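SsRai1 (Scheffersomyces stipitis, PDB 5BTO) hydrolyses NAD caps and other 5' ends of RNA with the help of a divalent metal cation, and binds and stimulates the exoribonuclease RAT1. Local coordinates at residues 254-259 with 289-294; 181-186 with 211-216; 21-26 with 282-287; 121-126 with 275-280. All blocks are in the same frame, centred on the assembly; numbering follows the deposited sequence.

Interaction 1: residues 254-259 with 289-294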
# COMPACT_ATOMS: atom_id res chain seq x y z
N TYR A 254 -23.36 -12.87 -24.80
CA TYR A 254 -22.85 -11.59 -25.28
C TYR A 254 -21.41 -11.71 -25.77
O TYR A 254 -20.69 -12.63 -25.40
CB TYR A 254 -22.88 -10.55 -24.16
CG TYR A 254 -24.24 -10.10 -23.71
CD1 TYR A 254 -25.34 -10.13 -24.57
CD2 TYR A 254 -24.43 -9.60 -22.42
CE1 TYR A 254 -26.59 -9.70 -24.14
CE2 TYR A 254 -25.67 -9.17 -21.99
CZ TYR A 254 -26.75 -9.22 -22.85
OH TYR A 254 -27.98 -8.78 -22.43
N MET A 255 -20.99 -10.76 -26.60
CA MET A 255 -19.63 -10.77 -27.12
C MET A 255 -19.16 -9.33 -27.31
O MET A 255 -19.96 -8.44 -27.62
CB MET A 255 -19.56 -11.56 -28.45
CG MET A 255 -18.14 -11.86 -28.95
SD MET A 255 -18.07 -13.17 -30.20
CE MET A 255 -19.18 -12.44 -31.41
N GLU A 256 -17.87 -9.10 -27.10
CA GLU A 256 -17.26 -7.80 -27.33
C GLU A 256 -16.61 -7.78 -28.72
O GLU A 256 -16.11 -8.80 -29.18
CB GLU A 256 -16.19 -7.56 -26.27
CG GLU A 256 -15.52 -6.21 -26.32
CD GLU A 256 -16.30 -5.16 -25.55
OE1 GLU A 256 -17.25 -5.54 -24.84
OE2 GLU A 256 -15.96 -3.97 -25.66
N LEU A 257 -16.62 -6.62 -29.36
CA LEU A 257 -15.98 -6.44 -30.68
C LEU A 257 -14.97 -5.30 -30.63
O LEU A 257 -15.31 -4.18 -30.28
CB LEU A 257 -17.04 -6.11 -31.73
CG LEU A 257 -18.15 -7.15 -31.88
CD1 LEU A 257 -19.21 -6.67 -32.87
CD2 LEU A 257 -17.56 -8.48 -32.32
N LYS A 258 -13.72 -5.59 -31.01
CA LYS A 258 -12.65 -4.59 -30.95
C LYS A 258 -11.83 -4.63 -32.22
O LYS A 258 -11.87 -5.62 -32.96
CB LYS A 258 -11.73 -4.88 -29.76
CG LYS A 258 -12.40 -4.99 -28.42
CD LYS A 258 -12.82 -3.63 -27.90
CE LYS A 258 -13.10 -3.70 -26.40
NZ LYS A 258 -13.87 -2.53 -25.90
N THR A 259 -11.05 -3.58 -32.44
CA THR A 259 -10.12 -3.54 -33.57
C THR A 259 -8.74 -3.06 -33.13
O THR A 259 -8.60 -2.37 -32.12
CB THR A 259 -10.60 -2.58 -34.67
OG1 THR A 259 -10.54 -1.23 -34.18
CG2 THR A 259 -12.01 -2.91 -35.11
N ARG A 289 -17.89 -13.45 -22.06
CA ARG A 289 -17.02 -14.62 -22.20
C ARG A 289 -16.30 -14.70 -23.54
O ARG A 289 -15.41 -15.52 -23.71
CB ARG A 289 -17.83 -15.91 -22.00
CG ARG A 289 -18.50 -15.99 -20.63
CD ARG A 289 -19.26 -17.31 -20.45
NE ARG A 289 -20.01 -17.36 -19.20
CZ ARG A 289 -20.65 -18.44 -18.75
NH1 ARG A 289 -20.63 -19.56 -19.45
NH2 ARG A 289 -21.32 -18.39 -17.60
N LYS A 290 -16.70 -13.87 -24.50
CA LYS A 290 -16.11 -13.92 -25.84
C LYS A 290 -15.76 -12.53 -26.34
O LYS A 290 -16.50 -11.57 -26.11
CB LYS A 290 -17.06 -14.58 -26.84
CG LYS A 290 -17.31 -16.09 -26.66
CD LYS A 290 -18.14 -16.64 -27.82
CE LYS A 290 -18.84 -17.97 -27.52
NZ LYS A 290 -18.02 -18.95 -26.75
N VAL A 291 -14.62 -12.42 -27.03
CA VAL A 291 -14.20 -11.18 -27.64
C VAL A 291 -13.70 -11.46 -29.06
O VAL A 291 -12.93 -12.40 -29.27
CB VAL A 291 -12.99 -10.57 -26.90
CG1 VAL A 291 -12.59 -9.26 -27.55
CG2 VAL A 291 -13.29 -10.39 -25.43
N VAL A 292 -14.10 -10.64 -30.02
CA VAL A 292 -13.51 -10.73 -31.36
C VAL A 292 -12.68 -9.49 -31.65
O VAL A 292 -13.16 -8.37 -31.53
CB VAL A 292 -14.58 -10.90 -32.46
CG1 VAL A 292 -13.97 -10.62 -33.83
CG2 VAL A 292 -15.17 -12.30 -32.42
N TYR A 293 -11.42 -9.70 -32.04
CA TYR A 293 -10.59 -8.60 -32.53
C TYR A 293 -10.48 -8.64 -34.05
O TYR A 293 -10.18 -9.68 -34.63
CB TYR A 293 -9.18 -8.65 -31.94
CG TYR A 293 -9.00 -7.73 -30.76
CD1 TYR A 293 -8.66 -6.40 -30.94
CD2 TYR A 293 -9.19 -8.20 -29.47
CE1 TYR A 293 -8.50 -5.55 -29.85
CE2 TYR A 293 -9.04 -7.37 -28.38
CZ TYR A 293 -8.70 -6.05 -28.57
OH TYR A 293 -8.55 -5.23 -27.48
N GLY A 294 -10.73 -7.50 -34.68
CA GLY A 294 -10.44 -7.33 -36.10
C GLY A 294 -9.11 -6.61 -36.25
O GLY A 294 -8.87 -5.60 -35.59
O HOH W 1 -20.44 -13.86 -23.07

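Interaction 2: residues 181-186 with 211-216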
# COMPACT_ATOMS: atom_id res chain seq x y z
N SER A 181 -12.96 3.51 -37.29
CA SER A 181 -12.79 2.13 -37.72
C SER A 181 -13.38 1.10 -36.75
O SER A 181 -13.83 0.04 -37.16
CB SER A 181 -11.31 1.82 -38.01
OG SER A 181 -10.54 1.77 -36.83
N GLY A 182 -13.37 1.42 -35.45
CA GLY A 182 -13.93 0.52 -34.45
C GLY A 182 -15.44 0.42 -34.60
O GLY A 182 -16.01 -0.68 -34.58
N TYR A 183 -16.09 1.57 -34.74
CA TYR A 183 -17.52 1.61 -34.98
C TYR A 183 -17.89 1.00 -36.33
O TYR A 183 -18.92 0.34 -36.46
CB TYR A 183 -18.05 3.04 -34.88
CG TYR A 183 -17.86 3.67 -33.52
CD1 TYR A 183 -18.68 3.34 -32.45
CD2 TYR A 183 -16.85 4.60 -33.30
CE1 TYR A 183 -18.50 3.90 -31.20
CE2 TYR A 183 -16.66 5.17 -32.05
CZ TYR A 183 -17.49 4.82 -31.01
OH TYR A 183 -17.31 5.39 -29.76
N LYS A 184 -17.04 1.21 -37.34
CA LYS A 184 -17.28 0.63 -38.66
C LYS A 184 -17.23 -0.89 -38.58
O LYS A 184 -18.05 -1.58 -39.17
CB LYS A 184 -16.26 1.15 -39.67
CG LYS A 184 -16.38 0.56 -41.07
CD LYS A 184 -17.67 0.97 -41.77
CE LYS A 184 -17.67 0.55 -43.24
NZ LYS A 184 -18.80 1.15 -44.02
N PHE A 185 -16.25 -1.41 -37.84
CA PHE A 185 -16.12 -2.84 -37.68
C PHE A 185 -17.39 -3.41 -37.06
O PHE A 185 -17.91 -4.42 -37.52
CB PHE A 185 -14.90 -3.18 -36.82
CG PHE A 185 -14.69 -4.66 -36.63
CD1 PHE A 185 -14.51 -5.50 -37.72
CD2 PHE A 185 -14.68 -5.20 -35.35
CE1 PHE A 185 -14.32 -6.87 -37.53
CE2 PHE A 185 -14.49 -6.56 -35.16
CZ PHE A 185 -14.31 -7.40 -36.26
N GLU A 186 -17.90 -2.75 -36.03
CA GLU A 186 -19.13 -3.23 -35.40
C GLU A 186 -20.25 -3.28 -36.42
O GLU A 186 -21.01 -4.25 -36.48
CB GLU A 186 -19.53 -2.35 -34.22
CG GLU A 186 -18.54 -2.36 -33.07
CD GLU A 186 -19.08 -1.64 -31.86
OE1 GLU A 186 -18.66 -0.49 -31.61
OE2 GLU A 186 -19.92 -2.23 -31.15
N VAL A 211 -22.72 4.73 -40.23
CA VAL A 211 -22.17 4.37 -38.93
C VAL A 211 -22.37 5.50 -37.92
O VAL A 211 -22.23 6.68 -38.26
CB VAL A 211 -20.66 4.06 -39.02
CG1 VAL A 211 -20.07 3.81 -37.64
CG2 VAL A 211 -20.42 2.87 -39.93
N ASN A 212 -22.71 5.13 -36.69
CA ASN A 212 -22.96 6.11 -35.63
C ASN A 212 -22.51 5.60 -34.27
O ASN A 212 -22.33 4.39 -34.07
CB ASN A 212 -24.45 6.47 -35.58
CG ASN A 212 -25.28 5.43 -34.84
OD1 ASN A 212 -25.37 5.44 -33.61
ND2 ASN A 212 -25.90 4.53 -35.59
N ASN A 213 -22.32 6.51 -33.33
CA ASN A 213 -22.00 6.10 -31.96
C ASN A 213 -23.05 6.57 -30.95
O ASN A 213 -22.80 6.60 -29.75
CB ASN A 213 -20.59 6.54 -31.55
CG ASN A 213 -20.46 8.04 -31.38
OD1 ASN A 213 -21.40 8.79 -31.64
ND2 ASN A 213 -19.30 8.48 -30.91
N TYR A 214 -24.23 6.93 -31.46
CA TYR A 214 -25.37 7.24 -30.61
C TYR A 214 -25.93 5.98 -29.97
O TYR A 214 -26.23 5.95 -28.78
CB TYR A 214 -26.47 7.93 -31.41
CG TYR A 214 -26.26 9.41 -31.59
CD1 TYR A 214 -25.36 9.89 -32.53
CD2 TYR A 214 -26.96 10.33 -30.82
CE1 TYR A 214 -25.16 11.24 -32.71
CE2 TYR A 214 -26.76 11.70 -30.99
CZ TYR A 214 -25.86 12.14 -31.93
OH TYR A 214 -25.67 13.49 -32.10
N GLU A 215 -26.07 4.94 -30.79
CA GLU A 215 -26.72 3.72 -30.34
C GLU A 215 -25.86 2.94 -29.36
O GLU A 215 -24.71 2.62 -29.65
CB GLU A 215 -27.10 2.83 -31.53
CG GLU A 215 -28.19 3.41 -32.41
CD GLU A 215 -28.44 2.57 -33.64
OE1 GLU A 215 -27.48 2.32 -34.40
OE2 GLU A 215 -29.60 2.16 -33.85
N GLN A 216 -26.43 2.66 -28.18
CA GLN A 216 -25.75 1.90 -27.14
C GLN A 216 -26.72 0.92 -26.49
O GLN A 216 -27.86 1.28 -26.19
CB GLN A 216 -25.21 2.82 -26.05
CG GLN A 216 -24.09 3.73 -26.47
CD GLN A 216 -23.56 4.53 -25.30
OE1 GLN A 216 -24.27 4.75 -24.31
NE2 GLN A 216 -22.31 4.97 -25.40

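Interaction 3: residues 21-26 with 282-287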
# COMPACT_ATOMS: atom_id res chain seq x y z
N THR A 21 -9.73 -14.30 -3.85
CA THR A 21 -10.99 -14.83 -3.34
C THR A 21 -11.77 -15.53 -4.43
O THR A 21 -11.49 -15.34 -5.62
CB THR A 21 -11.85 -13.71 -2.73
OG1 THR A 21 -11.94 -12.61 -3.64
CG2 THR A 21 -11.25 -13.22 -1.42
N ALA A 22 -12.76 -16.32 -4.03
CA ALA A 22 -13.59 -17.09 -4.95
C ALA A 22 -14.14 -16.24 -6.09
O ALA A 22 -14.61 -15.12 -5.88
CB ALA A 22 -14.73 -17.75 -4.18
N LEU A 23 -14.10 -16.79 -7.30
CA LEU A 23 -14.67 -16.12 -8.46
C LEU A 23 -16.18 -15.92 -8.29
O LEU A 23 -16.90 -16.87 -7.95
CB LEU A 23 -14.40 -16.91 -9.75
CG LEU A 23 -12.95 -16.93 -10.26
CD1 LEU A 23 -12.74 -18.02 -11.30
CD2 LEU A 23 -12.56 -15.57 -10.81
N LYS A 24 -16.63 -14.70 -8.51
CA LYS A 24 -18.06 -14.38 -8.48
C LYS A 24 -18.63 -14.50 -9.88
O LYS A 24 -18.00 -14.07 -10.84
CB LYS A 24 -18.26 -12.94 -7.99
CG LYS A 24 -17.46 -12.57 -6.76
CD LYS A 24 -17.98 -13.27 -5.53
CE LYS A 24 -17.13 -12.96 -4.32
NZ LYS A 24 -17.45 -13.87 -3.19
N GLN A 25 -19.81 -15.09 -10.00
CA GLN A 25 -20.46 -15.19 -11.31
C GLN A 25 -21.46 -14.06 -11.51
O GLN A 25 -22.50 -14.02 -10.85
CB GLN A 25 -21.17 -16.54 -11.47
CG GLN A 25 -22.09 -16.60 -12.69
CD GLN A 25 -21.34 -16.54 -14.01
OE1 GLN A 25 -20.45 -17.35 -14.27
NE2 GLN A 25 -21.70 -15.58 -14.87
N PRO A 26 -21.16 -13.15 -12.44
CA PRO A 26 -22.08 -12.04 -12.69
C PRO A 26 -23.39 -12.52 -13.29
O PRO A 26 -23.46 -13.58 -13.96
CB PRO A 26 -21.32 -11.18 -13.72
CG PRO A 26 -19.91 -11.63 -13.65
CD PRO A 26 -19.93 -13.06 -13.24
N GLN A 282 -12.38 -5.35 -18.92
CA GLN A 282 -13.77 -4.97 -19.19
C GLN A 282 -14.68 -6.18 -19.24
O GLN A 282 -15.77 -6.19 -18.65
CB GLN A 282 -13.87 -4.28 -20.55
CG GLN A 282 -13.25 -2.91 -20.61
CD GLN A 282 -13.35 -2.31 -21.99
OE1 GLN A 282 -14.15 -2.75 -22.82
NE2 GLN A 282 -12.52 -1.30 -22.26
N CYS A 283 -14.23 -7.21 -19.94
CA CYS A 283 -15.05 -8.41 -20.13
C CYS A 283 -15.14 -9.24 -18.87
O CYS A 283 -16.21 -9.76 -18.54
CB CYS A 283 -14.50 -9.23 -21.30
SG CYS A 283 -14.77 -8.40 -22.88
N PHE A 284 -14.03 -9.35 -18.15
CA PHE A 284 -14.01 -10.11 -16.91
C PHE A 284 -14.98 -9.52 -15.88
O PHE A 284 -15.74 -10.25 -15.24
CB PHE A 284 -12.59 -10.14 -16.33
CG PHE A 284 -12.49 -10.86 -15.03
CD1 PHE A 284 -12.43 -12.23 -14.98
CD2 PHE A 284 -12.44 -10.15 -13.84
CE1 PHE A 284 -12.34 -12.90 -13.78
CE2 PHE A 284 -12.35 -10.81 -12.63
CZ PHE A 284 -12.30 -12.18 -12.60
N LEU A 285 -14.93 -8.20 -15.72
CA LEU A 285 -15.82 -7.52 -14.78
C LEU A 285 -17.28 -7.68 -15.14
O LEU A 285 -18.14 -7.78 -14.25
CB LEU A 285 -15.48 -6.04 -14.67
CG LEU A 285 -14.16 -5.71 -13.99
CD1 LEU A 285 -13.86 -4.21 -14.11
CD2 LEU A 285 -14.22 -6.12 -12.53
N MET A 286 -17.58 -7.70 -16.44
CA MET A 286 -18.97 -7.78 -16.89
C MET A 286 -19.47 -9.21 -17.09
O MET A 286 -20.65 -9.40 -17.35
CB MET A 286 -19.16 -7.03 -18.22
CG MET A 286 -19.33 -5.52 -18.08
SD MET A 286 -20.74 -4.99 -17.09
CE MET A 286 -22.16 -5.33 -18.11
N GLY A 287 -18.58 -10.20 -16.98
CA GLY A 287 -18.96 -11.58 -17.26
C GLY A 287 -19.17 -11.87 -18.73
O GLY A 287 -19.91 -12.79 -19.08
O HOH W 2 -20.91 -14.99 -17.84

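Interaction 4: residues 121-126 with 275-280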
# COMPACT_ATOMS: atom_id res chain seq x y z
N LEU A 121 -9.84 1.22 -12.38
CA LEU A 121 -9.20 0.81 -11.13
C LEU A 121 -8.45 -0.51 -11.30
O LEU A 121 -7.30 -0.66 -10.85
CB LEU A 121 -10.24 0.71 -10.00
CG LEU A 121 -10.96 2.02 -9.65
CD1 LEU A 121 -12.01 1.76 -8.58
CD2 LEU A 121 -9.94 3.03 -9.13
N LEU A 122 -9.08 -1.47 -11.99
CA LEU A 122 -8.49 -2.78 -12.15
C LEU A 122 -7.20 -2.71 -12.98
O LEU A 122 -6.24 -3.43 -12.71
CB LEU A 122 -9.51 -3.72 -12.82
CG LEU A 122 -9.15 -5.15 -13.20
CD1 LEU A 122 -8.60 -5.95 -12.05
CD2 LEU A 122 -10.40 -5.87 -13.78
N ALA A 123 -7.18 -1.83 -13.97
CA ALA A 123 -6.06 -1.76 -14.92
C ALA A 123 -4.96 -0.82 -14.45
O ALA A 123 -3.91 -0.75 -15.08
CB ALA A 123 -6.56 -1.35 -16.29
N LEU A 124 -5.22 -0.11 -13.36
CA LEU A 124 -4.30 0.94 -12.87
C LEU A 124 -2.82 0.54 -12.69
O LEU A 124 -1.94 1.29 -13.08
CB LEU A 124 -4.88 1.58 -11.59
CG LEU A 124 -4.12 2.74 -10.93
CD1 LEU A 124 -5.08 3.67 -10.17
CD2 LEU A 124 -3.01 2.24 -9.99
N PRO A 125 -2.55 -0.64 -12.09
CA PRO A 125 -1.15 -0.99 -11.83
C PRO A 125 -0.28 -0.98 -13.09
O PRO A 125 0.95 -0.83 -12.98
CB PRO A 125 -1.24 -2.42 -11.29
CG PRO A 125 -2.60 -2.49 -10.66
CD PRO A 125 -3.48 -1.64 -11.54
N TYR A 126 -0.89 -1.17 -14.26
CA TYR A 126 -0.13 -1.28 -15.51
C TYR A 126 -0.40 -0.09 -16.42
O TYR A 126 -0.03 -0.08 -17.60
CB TYR A 126 -0.39 -2.63 -16.19
CG TYR A 126 -0.06 -3.75 -15.24
CD1 TYR A 126 1.25 -3.93 -14.78
CD2 TYR A 126 -1.05 -4.59 -14.73
CE1 TYR A 126 1.57 -4.93 -13.87
CE2 TYR A 126 -0.73 -5.60 -13.83
CZ TYR A 126 0.57 -5.76 -13.40
OH TYR A 126 0.89 -6.75 -12.50
N LYS A 275 -3.97 -3.09 -25.02
CA LYS A 275 -5.39 -3.06 -25.37
C LYS A 275 -6.06 -4.35 -24.94
O LYS A 275 -7.18 -4.35 -24.42
CB LYS A 275 -5.58 -2.86 -26.88
CG LYS A 275 -5.11 -1.51 -27.41
CD LYS A 275 -5.30 -1.42 -28.93
CE LYS A 275 -4.68 -0.16 -29.51
NZ LYS A 275 -4.88 -0.10 -30.98
N LEU A 276 -5.38 -5.47 -25.17
CA LEU A 276 -5.94 -6.78 -24.86
C LEU A 276 -6.15 -6.92 -23.35
O LEU A 276 -7.16 -7.49 -22.92
CB LEU A 276 -5.02 -7.89 -25.40
CG LEU A 276 -5.52 -9.33 -25.29
CD1 LEU A 276 -6.79 -9.53 -26.13
CD2 LEU A 276 -4.44 -10.31 -25.75
N PHE A 277 -5.22 -6.39 -22.56
CA PHE A 277 -5.38 -6.40 -21.11
C PHE A 277 -6.61 -5.58 -20.69
O PHE A 277 -7.40 -6.02 -19.86
CB PHE A 277 -4.13 -5.84 -20.43
CG PHE A 277 -4.29 -5.61 -18.94
CD1 PHE A 277 -4.58 -6.66 -18.09
CD2 PHE A 277 -4.10 -4.35 -18.40
CE1 PHE A 277 -4.72 -6.46 -16.72
CE2 PHE A 277 -4.24 -4.12 -17.04
CZ PHE A 277 -4.55 -5.19 -16.19
N LYS A 278 -6.76 -4.38 -21.26
CA LYS A 278 -7.94 -3.57 -20.96
C LYS A 278 -9.24 -4.28 -21.38
O LYS A 278 -10.23 -4.24 -20.67
CB LYS A 278 -7.86 -2.18 -21.58
CG LYS A 278 -6.92 -1.23 -20.81
CD LYS A 278 -6.99 0.20 -21.35
CE LYS A 278 -5.98 1.12 -20.66
NZ LYS A 278 -4.61 1.06 -21.27
N THR A 279 -9.21 -4.94 -22.53
CA THR A 279 -10.37 -5.70 -22.97
C THR A 279 -10.67 -6.85 -22.01
O THR A 279 -11.83 -7.09 -21.67
CB THR A 279 -10.18 -6.23 -24.40
OG1 THR A 279 -10.11 -5.13 -25.30
CG2 THR A 279 -11.37 -7.16 -24.81
N TRP A 280 -9.64 -7.57 -21.58
CA TRP A 280 -9.84 -8.62 -20.58
C TRP A 280 -10.52 -8.03 -19.33
O TRP A 280 -11.48 -8.58 -18.78
CB TRP A 280 -8.52 -9.30 -20.19
CG TRP A 280 -8.72 -10.15 -18.99
CD1 TRP A 280 -9.28 -11.40 -18.95
CD2 TRP A 280 -8.47 -9.79 -17.62
NE1 TRP A 280 -9.37 -11.85 -17.65
CE2 TRP A 280 -8.88 -10.87 -16.82
CE3 TRP A 280 -7.93 -8.65 -17.00
CZ2 TRP A 280 -8.76 -10.86 -15.43
CZ3 TRP A 280 -7.82 -8.64 -15.62
CH2 TRP A 280 -8.22 -9.74 -14.85

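Interaction 1: residues 254-259 with 289-294
Lys258 lays its CB over one face of the Tyr293 ring, 3.5 Å from the ring centroid and 21° off the ring normal. This is a CH-pi contact, displaced toward the rim, so that CB lies 3.3 Å from Tyr293 CE1. The edge of the same ring faces Thr259 O. The tyrosine hydroxyl is hydrogen-bonded to Thr279 of helix 266-286. Lys258 CG still skirts the ring near Tyr293 CZ, and the chain leaves it only beyond CG. A bend at chi2 (-74°) carries NZ back along its own strand to Glu256 OE2, 2.5 Å away, in a salt bridge on the anti side of the carboxylate. Gln282 OE1 is a second partner of NZ.

The two strands are parallel neighbours in one sheet. With helix 266-286 they form a beta-alpha-beta unit of the PD-(D/E)XK nuclease fold. Four backbone hydrogen bonds join them. Lys290 O and Val292 O accept from Glu256 N and Lys258 N; Val292 N and Gly294 N give to Glu256 O and Lys258 O. All are close to straight. Glu256 and Leu257 belong to the divalent metal site, and Lys258 binds substrate. The pairing probably helps to hold the backbone that carries these groups.

On the opposite face Met255, Leu257 and Val292 make an apolar patch. Met255 SD rests 3.8 Å from Val292 CG2, and Leu257 CD2 lies the same distance from Val292 CB. Tyr55 and Leu307 add to this layer. Just before the paired strands a water links the two segments, giving to Tyr254 O (2.6 Å) and accepting from Arg289 N.

Interaction 2: residues 181-186 with 211-216
Tyr183, Val211 and Asn213 bury the most surface here, and they meet without a direct hydrogen bond between the segments. Tyr183 reaches from helix 169-188 toward the loop that leads into strand 216-225. Its CB touches Val211 CG1 at 3.5 Å. Farther out, one face of its ring receives Asn213 CB, 3.8 Å from the centroid and nearer the rim at CE1. The ring and the asparagine amide stand almost at right angles, with planes 85° apart. It is thus the methylene of Asn213, not its flat amide, that lies over the ring. Asn213 OD1 is turned to another partner, the backbone N of Ile78. Phe75 also meets the tyrosine ring.

Val211 uses both its methyl groups. With CG1 anti to the backbone N (chi1 175°), the two methyls fork, CG1 to Tyr183 CB and CG2 to Lys184 CD at 3.8 Å, where the valine and lysine side chains cross nearly at a right angle. In between, Asn212 turns away from the helix and shapes the loop. Its OD1 accepts from Glu215 N at 2.9 Å, an Asx motif, and its ND2 gives to Glu215 OE1.

With Tyr183 cut back to an alanine, Asn213 CB is likely to lose the ring face it packs on, and a gap would probably open beside Val211. The chemistry is van der Waals and CH-pi contact alone, which implies that shape, not charge, joins this loop to the helix bearing the metal ligand Glu186.

Interaction 3: residues 21-26 with 282-287
Phe284 meets Leu23 at the rim of its ring. Leu23 CD2 sits in the ring plane, 3.8 Å from Phe284 CZ, and the two side chains cross at about a right angle. CG of Phe284 is anti to the backbone N (chi1 177°), which swings the ring out from the helix toward the 21-26 loop. Trp280 meets the same ring, and the substrate-binding Gln282 lies between them along the helix.

Leu285 and Met286 point their side chains away from the loop. They offer it backbone instead: Met286 O comes within 4.1 Å of Pro26 CB.

Gly287 ends the helix. It has a positive phi (73°) and closes a Schellman motif. Pro26 CG packs 3.7 Å from Gly287 CA. A CB on this residue would point at the proline and run into Pro26 CG, so the lack of a side chain lets the ring come close. A water ties its carbonyl to the loop, giving to Gly287 O at 2.7 Å and accepting from Gln25 NE2. The same NE2 also bonds to Pro26 O at 2.8 Å, in the carbonyl plane and on a lone pair, which probably limits rotation of the amide.

The contact thus sits where the C-terminal end of helix 266-286 meets the approach to strand 27-34. Leu285 packs on helix 115-123; Met286 lies between Arg115 of that helix and strand 216-225, on which Pro26 also rests.

Interaction 4: residues 121-126 with 275-280
Phe277 and Tyr126 form the aromatic part of this contact. The edge of Tyr126 is turned to the face of Phe277 in an offset edge-to-face pair. The centroids are 5.7 Å apart and the planes meet at 79°. The closest atoms are Tyr126 CD2 and Phe277 CZ, at 3.8 Å. Pro125 CB covers one face of the tyrosine ring, over its centre, and probably helps to set the angle at which the ring stands.

Aliphatic groups meet the rings beside this pair. Phe277 CE2 comes within 3.7 Å of Ala123 CB and equally close to Ala123 CA. CG of Phe277 is anti to the backbone N (chi1 171°), and this extends the ring across to helix 115-123. The small alanine lets the ring approach the helix backbone. One turn on, Trp280 presents CZ3 to Leu122 CD2 at 4.2 Å, a looser touch. Ile317 and Ile331 also pack on Phe277, and Tyr340 of helix 333-350 on Leu122.

Polar links go through Asn127, beyond the two segments. Asn127 gives a hydrogen bond to Ala123 O and receives one from Lys278 NZ, so it links Ala123 to helix 266-286.

A serine at Phe277 is likely to leave the edge of Tyr126 without its aromatic partner and to open a gap beside Ala123. All five touching residues are buried, and no hydrogen bond joins the two segments directly. The chemistry is consistent with apolar packing and burial from water as the main tie between the two segments, with the Asn127 link beside it.

Overall arrangement
Interactions 1 and 4 are buried; interactions 2 and 3 are partly buried. Helix 266-286 ties three of them together. It links the strands of interaction 1, supplies one side of interaction 4 and ends in interaction 3. Interaction 1 alone rests on direct backbone bonds, as sheet strands do. Interaction 4 is ring and aliphatic packing between helix 266-286 and helix 115-123 with the turn after it, and Leu122 there touches Leu285 of interaction 3. Interaction 3 adds a bridging water at the helix end. Interaction 2 does not use helix 266-286, yet its Phe185 packs on Thr259 of interaction 1. Only in interaction 1 do site residues themselves make the contact; Glu186 and Gln282 sit beside interactions 2 and 3.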